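Local atomic coordinates of MutT/nudix family protein (Enterococcus faecalis, PDB entry 2FML), a protein that is of unknown function but, as a Nudix-family protein with an NrtR-like winged-helix domain, probably binds a nucleotide-derived ligand and may regulate transcription. Residues A[44-49]-A[128-133]; A[38-43]-A[77-82]; A[156-161]-A[169-174]; A[215-220]-A[263-268]. All blocks are in the same frame, centred on the assembly; numbering follows the deposited sequence.

Overall arrangement
Contacts 1, 2 and 3 all belong to the mixed sheet of the Nudix domain, while contact 4 lies in the winged-helix domain. Contacts 1 and 2 share strand 39-50, which pairs parallel with strand 123-131 and antiparallel with strand 72-78; their centres are about 20 Å apart, and their segments alternate along the chain. Contact 3 comes later, in the hairpin of strands 157-162 and 165-170, its centre about 17 Å from that of contact 1. Contact 4 is last in sequence, about 38 Å from contact 2 between centres and across the chain's centre from it, yet its nearest atoms come within about 5 Å of contact 1, so the two domains sit close together there.

Contact 1 (A[44-49]-A[128-133]); sequences MVLLCY and YLAFIG
Strands 39-50 and 123-131 run parallel through the mixed sheet of the Nudix fold, and residues 44-49 and 128-133 form a buried part of that pairing. Val45 and Leu47 do the bonding on one side: Val45 N gives to Tyr128 O at 2.7 Å, Ala130 N to Val45 O, Leu47 N to Ala130 O, and Ile132 N to Leu47 O at 3.0 Å. The last three donors come in almost straight at the carbonyl oxygen; the first is tilted 24° from the carbonyl plane. Beyond Ile132 the ladder opens, and one water bridges Tyr49 N and Ile132 O, its leg to the carbonyl modelled rather short.

Side chains alternate between the two faces. On the face of Met44, Leu46, Tyr128 and Ala130, Met44, a selenomethionine, has CG anti to the backbone N (chi1 168°) and bends at chi2 (74°), bringing SE and CE back over strand 123-131: SE meets Tyr128 CB at 4.0 Å and CE lies 3.7 Å from Ala130 CB. Leu46 CD2 touches the same Ala130 CB at 4.0 Å. Helix 85-97 packs on this face through Val89 and Thr93. On the face of Val45, Leu47, Leu129 and Phe131, Leu47 CD1 touches Leu129 CD1 at 3.8 Å and the edge of the Phe131 ring at CE1, 4.0 Å away. The Tyr128 ring points away from strand 39-50, its OH hydrogen-bonded to Thr85 OG1. A parallel strand pair with apolar side chains on both faces, one covered by the Nudix helix, is expected of the alpha-beta-alpha sandwich of this fold.

Contact 2 (A[38-43]-A[77-82]); sequences PSLTVD and GFVNRN
Thr41 CG2 stands anti to the carbonyl carbon, with OG1 at chi1 57°, while Phe78 turns CG anti to its own carbonyl carbon, chi1 -74°; together these torsions lay the two side chains alongside each other. The Thr41 methyl sits over the centre of the Phe78 ring, 3.9 Å from CG2 to the centroid and only 11° off the normal, a CH-pi contact. Ser39 CB comes to the edge of the same ring, in its plane, 3.3 Å from Phe78 CE1. Across the strands, Val42 and Gly77 form an antiparallel hydrogen-bonded pair, with Val42 N giving to Gly77 O and Gly77 N to Val42 O, both at 2.9 Å. Past the end of strand 72-78, Val79 N gives to Leu40 O. Val79 CG1 then packs against Val42 CG1 at 3.6 Å and Leu40 CG at 3.8 Å, and Val79 also packs on Trp122 of the second subunit. Gly77 opens the Nudix box, which runs on through the loop into helix 85-97. The backbone bonds thus fix the register where that box begins, Thr41 and Ser39 help hold the Phe78 ring in its rotation, and Thr41 OG1, bonded to Thr125 OG1, links strand 39-50 to strand 123-131.

Contact 3 (A[156-161]-A[169-174]); sequences QHITLS and LDLKTA
Asp170 OD1 takes two backbone donors, Lys172 N at 2.7 Å and Thr173 N at 3.1 Å, at the end of the beta hairpin formed by strands 157-162 and 165-170; the first bond makes an Asx turn, the second completes an Asx motif. With CG anti to the backbone N (chi1 -171°), the Asp170 carboxylate is placed by both N-H groups. Lys172 N arrives nearly along its C-O axis, whereas Thr173 N comes from above its plane, 45° out of it. This pair of bonds holds the carboxylate as the chain turns out of the strand, and Ala174 N, bonded to Asp170 O, closes the turn.

Across the hairpin, Ile158 and Leu169 are an antiparallel hydrogen-bonded pair with both backbone bonds made, and Leu171 N adds a short bond to Gln156 O at 2.7 Å. His157 and Asp170 lie next to each other on one face as a non-hydrogen-bonded pair. The imidazole turns its edge to Asp170 CA, 3.6 Å from CD2; its plane stands 72° from that of the carboxylate, and His157 NE2 and Asp170 OD2 are 3.6 Å apart, without a hydrogen bond between them.

Ile158 and Leu169 cross on the other face, with Leu171 packing beside them. Helix 186-200 meets Leu169 and Leu171 through Ile191. Leu171 and Ile158 cross at about a right angle, Leu171 CD2 resting 4.1 Å from Ile158 CG2.

Contact 4 (A[215-220]-A[263-268]); sequences FTITEA and KIYQLK
Phe215 and Tyr265 exchange backbone bonds as a single antiparallel bridge in the winged-helix domain. Tyr265 N gives to Phe215 O at 2.8 Å, from a position tilted 35° off the carbonyl plane. The return bond, from Phe215 N to Tyr265 O, is equally short but weak, bent to 127° at the hydrogen. Tyr265 O has a second neighbour: Phe215, with CG between its backbone N and carbonyl carbon at chi1 46°, folds its ring so that this oxygen lies over the ring centre, 3.1 Å above the plane. Phe215 O, in turn, lies at the edge of the Tyr265 ring, in its plane.

Thr216 is the N-cap of helix 217-228, and with Glu219 it forms a capping box that satisfies two N-H groups: Thr216 OG1 accepts from Glu219 N at 3.2 Å, and Glu219 OE1 from Thr216 N at 3.1 Å, the donor well above the carboxylate plane. Ala220 N bonds to Thr216 O. Glu219 OE2 makes a salt bridge to Lys51 NZ, just after strand 39-50 of the Nudix domain.

Apolar groups complete the join: Phe215 CZ meets Leu267 CG at 4.0 Å and Ile217 CD1 approaches Tyr265 CE1 at 3.7 Å. The bridge sets residues 263-268 beside the start of helix 217-228, with helix 237-244 packing on Ile217 through Phe240 and on Tyr265 through Lys241, and Phe248 meeting the Phe215 ring edge-to-face.

Contact 1 (A[44-49]-A[128-133])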
loop_
_atom_site.group_PDB
_atom_site.type_symbol
_atom_site.label_atom_id
_atom_site.label_comp_id
_atom_site.label_asym_id
_atom_site.label_seq_id
_atom_site.Cartn_x
_atom_site.Cartn_y
_atom_site.Cartn_z
HETATM N N MSE A 44 -0.023 4.082 13.025
HETATM C CA MSE A 44 0.618 2.807 13.281
HETATM C C MSE A 44 -0.311 1.865 13.991
HETATM O O MSE A 44 -0.880 2.230 15.023
HETATM C CB MSE A 44 1.883 3.054 14.083
HETATM C CG MSE A 44 2.526 1.853 14.663
HETATM SE SE MSE A 44 3.474 0.726 13.306
HETATM C CE MSE A 44 2.340 -0.578 13.397
ATOM N N VAL A 45 -0.480 0.655 13.418
ATOM C CA VAL A 45 -1.273 -0.404 14.083
ATOM C C VAL A 45 -0.311 -1.402 14.695
ATOM O O VAL A 45 0.341 -2.133 13.977
ATOM C CB VAL A 45 -2.281 -1.114 13.169
ATOM C CG1 VAL A 45 -3.040 -2.193 13.985
ATOM C CG2 VAL A 45 -3.292 -0.101 12.493
ATOM N N LEU A 46 -0.188 -1.363 16.023
ATOM C CA LEU A 46 0.680 -2.252 16.788
ATOM C C LEU A 46 -0.143 -3.348 17.420
ATOM O O LEU A 46 -1.041 -3.080 18.193
ATOM C CB LEU A 46 1.441 -1.487 17.897
ATOM C CG LEU A 46 2.410 -0.394 17.470
ATOM C CD1 LEU A 46 3.022 0.185 18.733
ATOM C CD2 LEU A 46 3.508 -1.011 16.637
ATOM N N LEU A 47 0.216 -4.591 17.089
ATOM C CA LEU A 47 -0.482 -5.775 17.522
ATOM C C LEU A 47 0.493 -6.625 18.288
ATOM O O LEU A 47 1.640 -6.824 17.874
ATOM C CB LEU A 47 -0.953 -6.568 16.312
ATOM C CG LEU A 47 -2.028 -5.957 15.451
ATOM C CD1 LEU A 47 -2.404 -6.945 14.361
ATOM C CD2 LEU A 47 -3.248 -5.506 16.296
ATOM N N CYS A 48 0.032 -7.137 19.423
ATOM C CA CYS A 48 0.816 -8.094 20.184
ATOM C C CYS A 48 -0.094 -9.257 20.584
ATOM O O CYS A 48 -1.297 -9.259 20.290
ATOM C CB CYS A 48 1.481 -7.398 21.396
ATOM S SG CYS A 48 0.378 -6.890 22.710
ATOM N N TYR A 49 0.466 -10.228 21.294
ATOM C CA TYR A 49 -0.357 -11.280 21.811
ATOM C C TYR A 49 0.130 -11.697 23.195
ATOM O O TYR A 49 1.287 -12.042 23.342
ATOM C CB TYR A 49 -0.329 -12.424 20.803
ATOM C CG TYR A 49 -0.931 -13.738 21.244
ATOM C CD1 TYR A 49 -2.301 -13.992 21.115
ATOM C CD2 TYR A 49 -0.100 -14.765 21.719
ATOM C CE1 TYR A 49 -2.814 -15.253 21.507
ATOM C CE2 TYR A 49 -0.599 -15.984 22.099
ATOM C CZ TYR A 49 -1.949 -16.225 22.018
ATOM O OH TYR A 49 -2.374 -17.471 22.402
ATOM N N TYR A 128 0.685 1.936 8.781
ATOM C CA TYR A 128 1.585 0.818 8.954
ATOM C C TYR A 128 1.048 -0.185 9.980
ATOM O O TYR A 128 0.265 0.169 10.836
ATOM C CB TYR A 128 2.976 1.320 9.388
ATOM C CG TYR A 128 3.725 1.986 8.275
ATOM C CD1 TYR A 128 4.747 1.316 7.617
ATOM C CD2 TYR A 128 3.449 3.351 7.924
ATOM C CE1 TYR A 128 5.494 1.962 6.616
ATOM C CE2 TYR A 128 4.165 4.000 6.959
ATOM C CZ TYR A 128 5.147 3.294 6.273
ATOM O OH TYR A 128 5.801 3.919 5.280
ATOM N N LEU A 129 1.558 -1.410 9.886
ATOM C CA LEU A 129 1.202 -2.556 10.725
ATOM C C LEU A 129 2.516 -3.160 11.268
ATOM O O LEU A 129 3.501 -3.280 10.548
ATOM C CB LEU A 129 0.492 -3.601 9.864
ATOM C CG LEU A 129 0.128 -4.983 10.404
ATOM C CD1 LEU A 129 -0.602 -4.862 11.795
ATOM C CD2 LEU A 129 -0.798 -5.662 9.383
ATOM N N ALA A 130 2.554 -3.490 12.557
ATOM C CA ALA A 130 3.681 -4.267 13.086
ATOM C C ALA A 130 3.190 -5.175 14.170
ATOM O O ALA A 130 2.195 -4.841 14.878
ATOM C CB ALA A 130 4.784 -3.345 13.627
ATOM N N PHE A 131 3.889 -6.306 14.274
ATOM C CA PHE A 131 3.659 -7.361 15.271
ATOM C C PHE A 131 4.829 -7.337 16.206
ATOM O O PHE A 131 5.957 -7.474 15.735
ATOM C CB PHE A 131 3.666 -8.719 14.594
ATOM C CG PHE A 131 2.803 -8.796 13.397
ATOM C CD1 PHE A 131 1.417 -8.679 13.509
ATOM C CD2 PHE A 131 3.366 -8.996 12.146
ATOM C CE1 PHE A 131 0.613 -8.751 12.398
ATOM C CE2 PHE A 131 2.565 -9.099 11.026
ATOM C CZ PHE A 131 1.185 -8.970 11.154
ATOM N N ILE A 132 4.579 -7.183 17.504
ATOM C CA ILE A 132 5.622 -6.917 18.480
ATOM C C ILE A 132 5.280 -7.589 19.824
ATOM O O ILE A 132 4.244 -8.243 19.944
ATOM C CB ILE A 132 5.884 -5.365 18.641
ATOM C CG1 ILE A 132 4.655 -4.608 19.203
ATOM C CG2 ILE A 132 6.281 -4.742 17.275
ATOM C CD1 ILE A 132 5.016 -3.444 20.161
ATOM N N GLY A 133 6.173 -7.482 20.807
ATOM C CA GLY A 133 5.852 -7.891 22.164
ATOM C C GLY A 133 4.979 -6.847 22.832
ATOM O O GLY A 133 4.864 -5.714 22.345
HETATM O O HOH W 1 3.443 -10.230 21.155
#

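Contact 2 (A[38-43]-A[77-82])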
loop_
_atom_site.group_PDB
_atom_site.type_symbol
_atom_site.label_atom_id
_atom_site.label_comp_id
_atom_site.label_asym_id
_atom_site.label_seq_id
_atom_site.Cartn_x
_atom_site.Cartn_y
_atom_site.Cartn_z
ATOM N N PRO A 38 -1.787 18.301 0.308
ATOM C CA PRO A 38 -2.274 17.818 1.604
ATOM C C PRO A 38 -1.203 17.867 2.696
ATOM O O PRO A 38 0.013 17.952 2.380
ATOM C CB PRO A 38 -2.650 16.370 1.304
ATOM C CG PRO A 38 -1.643 15.943 0.209
ATOM C CD PRO A 38 -1.347 17.185 -0.579
ATOM N N SER A 39 -1.640 17.824 3.973
ATOM C CA SER A 39 -0.767 17.374 5.057
ATOM C C SER A 39 -0.646 15.876 4.952
ATOM O O SER A 39 -1.591 15.141 4.549
ATOM C CB SER A 39 -1.260 17.807 6.437
ATOM O OG SER A 39 -1.376 19.222 6.462
ATOM N N LEU A 40 0.548 15.403 5.256
ATOM C CA LEU A 40 0.874 13.991 5.184
ATOM C C LEU A 40 1.105 13.447 6.590
ATOM O O LEU A 40 1.945 13.939 7.337
ATOM C CB LEU A 40 2.156 13.752 4.346
ATOM C CG LEU A 40 2.481 12.219 4.072
ATOM C CD1 LEU A 40 1.387 11.735 3.141
ATOM C CD2 LEU A 40 3.834 12.086 3.408
ATOM N N THR A 41 0.367 12.396 6.941
ATOM C CA THR A 41 0.546 11.800 8.240
ATOM C C THR A 41 0.784 10.308 8.070
ATOM O O THR A 41 0.760 9.772 6.932
ATOM C CB THR A 41 -0.700 11.999 9.178
ATOM O OG1 THR A 41 -1.846 11.461 8.548
ATOM C CG2 THR A 41 -0.990 13.438 9.507
ATOM N N VAL A 42 1.136 9.684 9.209
ATOM C CA VAL A 42 1.388 8.260 9.334
ATOM C C VAL A 42 0.585 7.831 10.558
ATOM O O VAL A 42 0.444 8.597 11.496
ATOM C CB VAL A 42 2.938 7.906 9.546
ATOM C CG1 VAL A 42 3.696 8.070 8.282
ATOM C CG2 VAL A 42 3.574 8.758 10.669
ATOM N N ASP A 43 0.109 6.601 10.557
ATOM C CA ASP A 43 -0.549 6.032 11.703
ATOM C C ASP A 43 -0.050 4.593 11.799
ATOM O O ASP A 43 0.268 3.926 10.761
ATOM C CB ASP A 43 -2.084 6.029 11.492
ATOM C CG ASP A 43 -2.711 7.390 11.799
ATOM O OD1 ASP A 43 -2.833 7.726 13.007
ATOM O OD2 ASP A 43 -3.043 8.148 10.840
ATOM N N GLY A 77 1.146 10.783 13.302
ATOM C CA GLY A 77 1.471 12.187 13.280
ATOM C C GLY A 77 1.972 12.614 11.942
ATOM O O GLY A 77 1.938 11.852 10.985
ATOM N N PHE A 78 2.420 13.847 11.890
ATOM C CA PHE A 78 2.824 14.527 10.669
ATOM C C PHE A 78 4.208 14.084 10.210
ATOM O O PHE A 78 5.138 14.013 10.981
ATOM C CB PHE A 78 2.735 16.058 10.882
ATOM C CG PHE A 78 1.321 16.543 10.903
ATOM C CD1 PHE A 78 0.678 16.928 9.713
ATOM C CD2 PHE A 78 0.580 16.543 12.083
ATOM C CE1 PHE A 78 -0.706 17.339 9.678
ATOM C CE2 PHE A 78 -0.802 16.954 12.074
ATOM C CZ PHE A 78 -1.438 17.347 10.840
ATOM N N VAL A 79 4.325 13.759 8.931
ATOM C CA VAL A 79 5.646 13.537 8.404
ATOM C C VAL A 79 6.350 14.841 8.078
ATOM O O VAL A 79 5.756 15.731 7.474
ATOM C CB VAL A 79 5.786 12.405 7.313
ATOM C CG1 VAL A 79 4.573 11.402 7.167
ATOM C CG2 VAL A 79 6.527 12.829 6.061
ATOM N N ASN A 80 7.626 14.905 8.442
ATOM C CA ASN A 80 8.482 16.050 8.166
ATOM C C ASN A 80 9.087 15.916 6.751
ATOM O O ASN A 80 9.420 14.785 6.308
ATOM C CB ASN A 80 9.654 16.026 9.171
ATOM C CG ASN A 80 9.222 16.282 10.643
ATOM O OD1 ASN A 80 9.983 15.949 11.556
ATOM N ND2 ASN A 80 8.080 16.912 10.865
ATOM N N ARG A 81 9.270 17.064 6.077
ATOM C CA ARG A 81 9.895 17.120 4.729
ATOM C C ARG A 81 11.191 16.272 4.490
ATOM O O ARG A 81 11.393 15.717 3.401
ATOM C CB ARG A 81 10.153 18.584 4.304
ATOM C CG ARG A 81 10.346 18.752 2.788
ATOM C CD ARG A 81 11.792 18.727 2.520
ATOM N NE ARG A 81 12.139 18.826 1.107
ATOM C CZ ARG A 81 12.241 17.816 0.247
ATOM N NH1 ARG A 81 11.972 16.534 0.585
ATOM N NH2 ARG A 81 12.602 18.125 -0.987
ATOM N N ASN A 82 12.050 16.193 5.487
ATOM C CA ASN A 82 13.296 15.445 5.354
ATOM C C ASN A 82 13.241 13.930 5.787
ATOM O O ASN A 82 14.278 13.337 6.074
ATOM C CB ASN A 82 14.431 16.203 6.097
ATOM C CG ASN A 82 14.291 16.103 7.646
ATOM O OD1 ASN A 82 13.325 15.488 8.159
ATOM N ND2 ASN A 82 15.253 16.699 8.393
#

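Contact 3 (A[156-161]-A[169-174])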
loop_
_atom_site.group_PDB
_atom_site.type_symbol
_atom_site.label_atom_id
_atom_site.label_comp_id
_atom_site.label_asym_id
_atom_site.label_seq_id
_atom_site.Cartn_x
_atom_site.Cartn_y
_atom_site.Cartn_z
ATOM N N GLN A 156 -18.312 -11.510 12.732
ATOM C CA GLN A 156 -17.821 -10.546 11.740
ATOM C C GLN A 156 -17.438 -9.190 12.370
ATOM O O GLN A 156 -17.262 -8.212 11.672
ATOM C CB GLN A 156 -18.823 -10.396 10.585
ATOM C CG GLN A 156 -19.270 -11.765 9.944
ATOM C CD GLN A 156 -18.089 -12.696 9.484
ATOM O OE1 GLN A 156 -17.275 -12.327 8.617
ATOM N NE2 GLN A 156 -18.017 -13.899 10.073
ATOM N N HIS A 157 -17.310 -9.181 13.698
ATOM C CA HIS A 157 -17.009 -7.988 14.499
ATOM C C HIS A 157 -15.791 -8.245 15.328
ATOM O O HIS A 157 -15.488 -9.347 15.680
ATOM C CB HIS A 157 -18.143 -7.634 15.497
ATOM C CG HIS A 157 -19.448 -7.355 14.837
ATOM N ND1 HIS A 157 -20.635 -7.895 15.275
ATOM C CD2 HIS A 157 -19.744 -6.639 13.734
ATOM C CE1 HIS A 157 -21.612 -7.511 14.470
ATOM N NE2 HIS A 157 -21.094 -6.752 13.523
ATOM N N ILE A 158 -15.140 -7.157 15.667
ATOM C CA ILE A 158 -14.045 -7.151 16.621
ATOM C C ILE A 158 -14.313 -6.117 17.664
ATOM O O ILE A 158 -14.873 -5.044 17.361
ATOM C CB ILE A 158 -12.666 -6.885 15.929
ATOM C CG1 ILE A 158 -12.633 -5.579 15.096
ATOM C CG2 ILE A 158 -12.304 -8.057 15.076
ATOM C CD1 ILE A 158 -11.189 -5.294 14.517
ATOM N N THR A 159 -13.932 -6.422 18.890
ATOM C CA THR A 159 -14.068 -5.484 20.005
ATOM C C THR A 159 -12.641 -5.198 20.578
ATOM O O THR A 159 -11.883 -6.104 20.829
ATOM C CB THR A 159 -14.991 -6.108 21.108
ATOM O OG1 THR A 159 -16.262 -6.336 20.522
ATOM C CG2 THR A 159 -15.169 -5.206 22.343
ATOM N N LEU A 160 -12.343 -3.926 20.762
ATOM C CA LEU A 160 -11.192 -3.406 21.438
ATOM C C LEU A 160 -11.661 -2.894 22.778
ATOM O O LEU A 160 -12.528 -2.008 22.853
ATOM C CB LEU A 160 -10.622 -2.225 20.650
ATOM C CG LEU A 160 -10.691 -2.091 19.115
ATOM C CD1 LEU A 160 -9.815 -0.901 18.699
ATOM C CD2 LEU A 160 -10.248 -3.326 18.373
ATOM N N SER A 161 -11.087 -3.437 23.837
ATOM C CA SER A 161 -11.500 -3.058 25.160
ATOM C C SER A 161 -10.365 -2.759 26.111
ATOM O O SER A 161 -9.320 -3.374 26.043
ATOM C CB SER A 161 -12.535 -4.037 25.756
ATOM O OG SER A 161 -12.158 -5.397 25.716
ATOM N N LEU A 169 -16.295 -2.936 16.031
ATOM C CA LEU A 169 -16.205 -2.647 14.617
ATOM C C LEU A 169 -16.675 -3.822 13.775
ATOM O O LEU A 169 -16.298 -4.973 14.015
ATOM C CB LEU A 169 -14.740 -2.343 14.216
ATOM C CG LEU A 169 -13.987 -1.264 15.005
ATOM C CD1 LEU A 169 -12.485 -1.166 14.615
ATOM C CD2 LEU A 169 -14.799 0.073 14.986
ATOM N N ASP A 170 -17.405 -3.481 12.719
ATOM C CA ASP A 170 -17.852 -4.419 11.695
ATOM C C ASP A 170 -16.725 -4.671 10.690
ATOM O O ASP A 170 -16.286 -3.728 10.032
ATOM C CB ASP A 170 -19.078 -3.867 10.942
ATOM C CG ASP A 170 -19.703 -4.914 10.006
ATOM O OD1 ASP A 170 -19.058 -5.401 9.046
ATOM O OD2 ASP A 170 -20.859 -5.277 10.253
ATOM N N LEU A 171 -16.262 -5.917 10.602
ATOM C CA LEU A 171 -15.199 -6.302 9.687
ATOM C C LEU A 171 -15.471 -6.096 8.210
ATOM O O LEU A 171 -14.506 -6.023 7.441
ATOM C CB LEU A 171 -14.706 -7.737 9.903
ATOM C CG LEU A 171 -13.843 -7.955 11.154
ATOM C CD1 LEU A 171 -13.648 -9.451 11.419
ATOM C CD2 LEU A 171 -12.491 -7.131 11.129
ATOM N N LYS A 172 -16.733 -5.987 7.807
ATOM C CA LYS A 172 -17.047 -5.795 6.377
ATOM C C LYS A 172 -17.333 -4.332 6.003
ATOM O O LYS A 172 -17.049 -3.935 4.878
ATOM C CB LYS A 172 -18.174 -6.732 5.868
ATOM C CG LYS A 172 -18.055 -8.224 6.266
ATOM C CD LYS A 172 -16.765 -8.874 5.653
ATOM C CE LYS A 172 -15.879 -9.664 6.694
ATOM N NZ LYS A 172 -14.431 -9.677 6.226
ATOM N N THR A 173 -17.844 -3.514 6.920
ATOM C CA THR A 173 -18.203 -2.108 6.582
ATOM C C THR A 173 -17.481 -1.057 7.388
ATOM O O THR A 173 -17.678 0.154 7.136
ATOM C CB THR A 173 -19.658 -1.835 6.872
ATOM O OG1 THR A 173 -19.829 -1.987 8.279
ATOM C CG2 THR A 173 -20.609 -2.826 6.117
ATOM N N ALA A 174 -16.678 -1.504 8.379
ATOM C CA ALA A 174 -16.008 -0.620 9.353
ATOM C C ALA A 174 -16.983 0.181 10.191
ATOM O O ALA A 174 -16.549 1.048 10.925
ATOM C CB ALA A 174 -14.980 0.330 8.658
#

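Contact 4 (A[215-220]-A[263-268])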
loop_
_atom_site.group_PDB
_atom_site.type_symbol
_atom_site.label_atom_id
_atom_site.label_comp_id
_atom_site.label_asym_id
_atom_site.label_seq_id
_atom_site.Cartn_x
_atom_site.Cartn_y
_atom_site.Cartn_z
ATOM N N PHE A 215 8.022 -20.957 18.743
ATOM C CA PHE A 215 6.632 -21.381 18.932
ATOM C C PHE A 215 6.315 -22.841 18.590
ATOM O O PHE A 215 6.833 -23.384 17.621
ATOM C CB PHE A 215 5.700 -20.474 18.123
ATOM C CG PHE A 215 6.159 -20.209 16.710
ATOM C CD1 PHE A 215 5.748 -21.021 15.665
ATOM C CD2 PHE A 215 6.953 -19.097 16.410
ATOM C CE1 PHE A 215 6.152 -20.751 14.345
ATOM C CE2 PHE A 215 7.367 -18.822 15.086
ATOM C CZ PHE A 215 6.960 -19.650 14.064
ATOM N N THR A 216 5.430 -23.444 19.384
ATOM C CA THR A 216 4.768 -24.692 19.014
ATOM C C THR A 216 3.644 -24.523 17.957
ATOM O O THR A 216 3.105 -23.398 17.708
ATOM C CB THR A 216 4.176 -25.436 20.258
ATOM O OG1 THR A 216 3.196 -24.606 20.886
ATOM C CG2 THR A 216 5.248 -25.781 21.267
ATOM N N ILE A 217 3.281 -25.646 17.336
ATOM C CA ILE A 217 2.095 -25.693 16.481
ATOM C C ILE A 217 0.792 -25.283 17.243
ATOM O O ILE A 217 -0.037 -24.581 16.688
ATOM C CB ILE A 217 1.971 -27.043 15.711
ATOM C CG1 ILE A 217 3.242 -27.325 14.887
ATOM C CG2 ILE A 217 0.770 -27.007 14.776
ATOM C CD1 ILE A 217 3.681 -26.177 13.924
ATOM N N THR A 218 0.646 -25.688 18.514
ATOM C CA THR A 218 -0.480 -25.220 19.359
ATOM C C THR A 218 -0.532 -23.683 19.559
ATOM O O THR A 218 -1.606 -23.070 19.451
ATOM C CB THR A 218 -0.558 -25.968 20.726
ATOM O OG1 THR A 218 -0.673 -27.374 20.481
ATOM C CG2 THR A 218 -1.799 -25.509 21.533
ATOM N N GLU A 219 0.602 -23.059 19.854
ATOM C CA GLU A 219 0.620 -21.583 19.942
ATOM C C GLU A 219 0.223 -20.937 18.600
ATOM O O GLU A 219 -0.582 -20.008 18.559
ATOM C CB GLU A 219 1.981 -21.051 20.433
ATOM C CG GLU A 219 2.373 -21.459 21.887
ATOM C CD GLU A 219 3.877 -21.250 22.215
ATOM O OE1 GLU A 219 4.690 -21.087 21.275
ATOM O OE2 GLU A 219 4.243 -21.222 23.415
ATOM N N ALA A 220 0.791 -21.432 17.503
ATOM C CA ALA A 220 0.492 -20.894 16.185
ATOM C C ALA A 220 -0.976 -21.082 15.863
ATOM O O ALA A 220 -1.605 -20.175 15.356
ATOM C CB ALA A 220 1.371 -21.557 15.107
ATOM N N LYS A 263 7.540 -29.834 19.318
ATOM C CA LYS A 263 8.521 -28.985 18.618
ATOM C C LYS A 263 8.293 -27.460 18.655
ATOM O O LYS A 263 7.153 -26.937 18.604
ATOM C CB LYS A 263 8.792 -29.467 17.178
ATOM C CG LYS A 263 10.142 -30.194 17.014
ATOM C CD LYS A 263 9.965 -31.735 16.963
ATOM C CE LYS A 263 11.238 -32.513 17.340
ATOM N NZ LYS A 263 10.962 -34.171 16.579
ATOM N N ILE A 264 9.445 -26.794 18.735
ATOM C CA ILE A 264 9.633 -25.359 18.684
ATOM C C ILE A 264 10.048 -25.010 17.244
ATOM O O ILE A 264 10.926 -25.672 16.666
ATOM C CB ILE A 264 10.790 -24.967 19.657
ATOM C CG1 ILE A 264 10.398 -25.211 21.121
ATOM C CG2 ILE A 264 11.206 -23.534 19.471
ATOM C CD1 ILE A 264 11.608 -25.316 22.095
ATOM N N TYR A 265 9.418 -23.975 16.677
ATOM C CA TYR A 265 9.761 -23.412 15.355
ATOM C C TYR A 265 9.934 -21.883 15.415
ATOM O O TYR A 265 9.322 -21.201 16.245
ATOM C CB TYR A 265 8.668 -23.716 14.314
ATOM C CG TYR A 265 8.317 -25.168 14.137
ATOM C CD1 TYR A 265 7.483 -25.823 15.054
ATOM C CD2 TYR A 265 8.802 -25.902 13.048
ATOM C CE1 TYR A 265 7.156 -27.185 14.907
ATOM C CE2 TYR A 265 8.465 -27.263 12.885
ATOM C CZ TYR A 265 7.641 -27.890 13.820
ATOM O OH TYR A 265 7.297 -29.215 13.680
ATOM N N GLN A 266 10.760 -21.353 14.521
ATOM C CA GLN A 266 10.759 -19.926 14.209
ATOM C C GLN A 266 10.413 -19.795 12.754
ATOM O O GLN A 266 10.477 -20.772 12.019
ATOM C CB GLN A 266 12.110 -19.269 14.493
ATOM C CG GLN A 266 13.255 -19.622 13.539
ATOM C CD GLN A 266 14.640 -19.323 14.111
ATOM O OE1 GLN A 266 15.652 -19.606 13.477
ATOM N NE2 GLN A 266 14.687 -18.750 15.309
ATOM N N LEU A 267 10.029 -18.585 12.352
ATOM C CA LEU A 267 9.818 -18.254 10.955
ATOM C C LEU A 267 11.184 -18.217 10.301
ATOM O O LEU A 267 12.160 -17.848 10.967
ATOM C CB LEU A 267 9.170 -16.873 10.843
ATOM C CG LEU A 267 7.826 -16.684 11.543
ATOM C CD1 LEU A 267 7.673 -15.200 11.871
ATOM C CD2 LEU A 267 6.701 -17.165 10.654
ATOM N N LYS A 268 11.249 -18.607 9.019
ATOM C CA LYS A 268 12.497 -18.578 8.214
ATOM C C LYS A 268 12.417 -17.501 7.042
ATOM O O LYS A 268 11.933 -16.278 7.637
#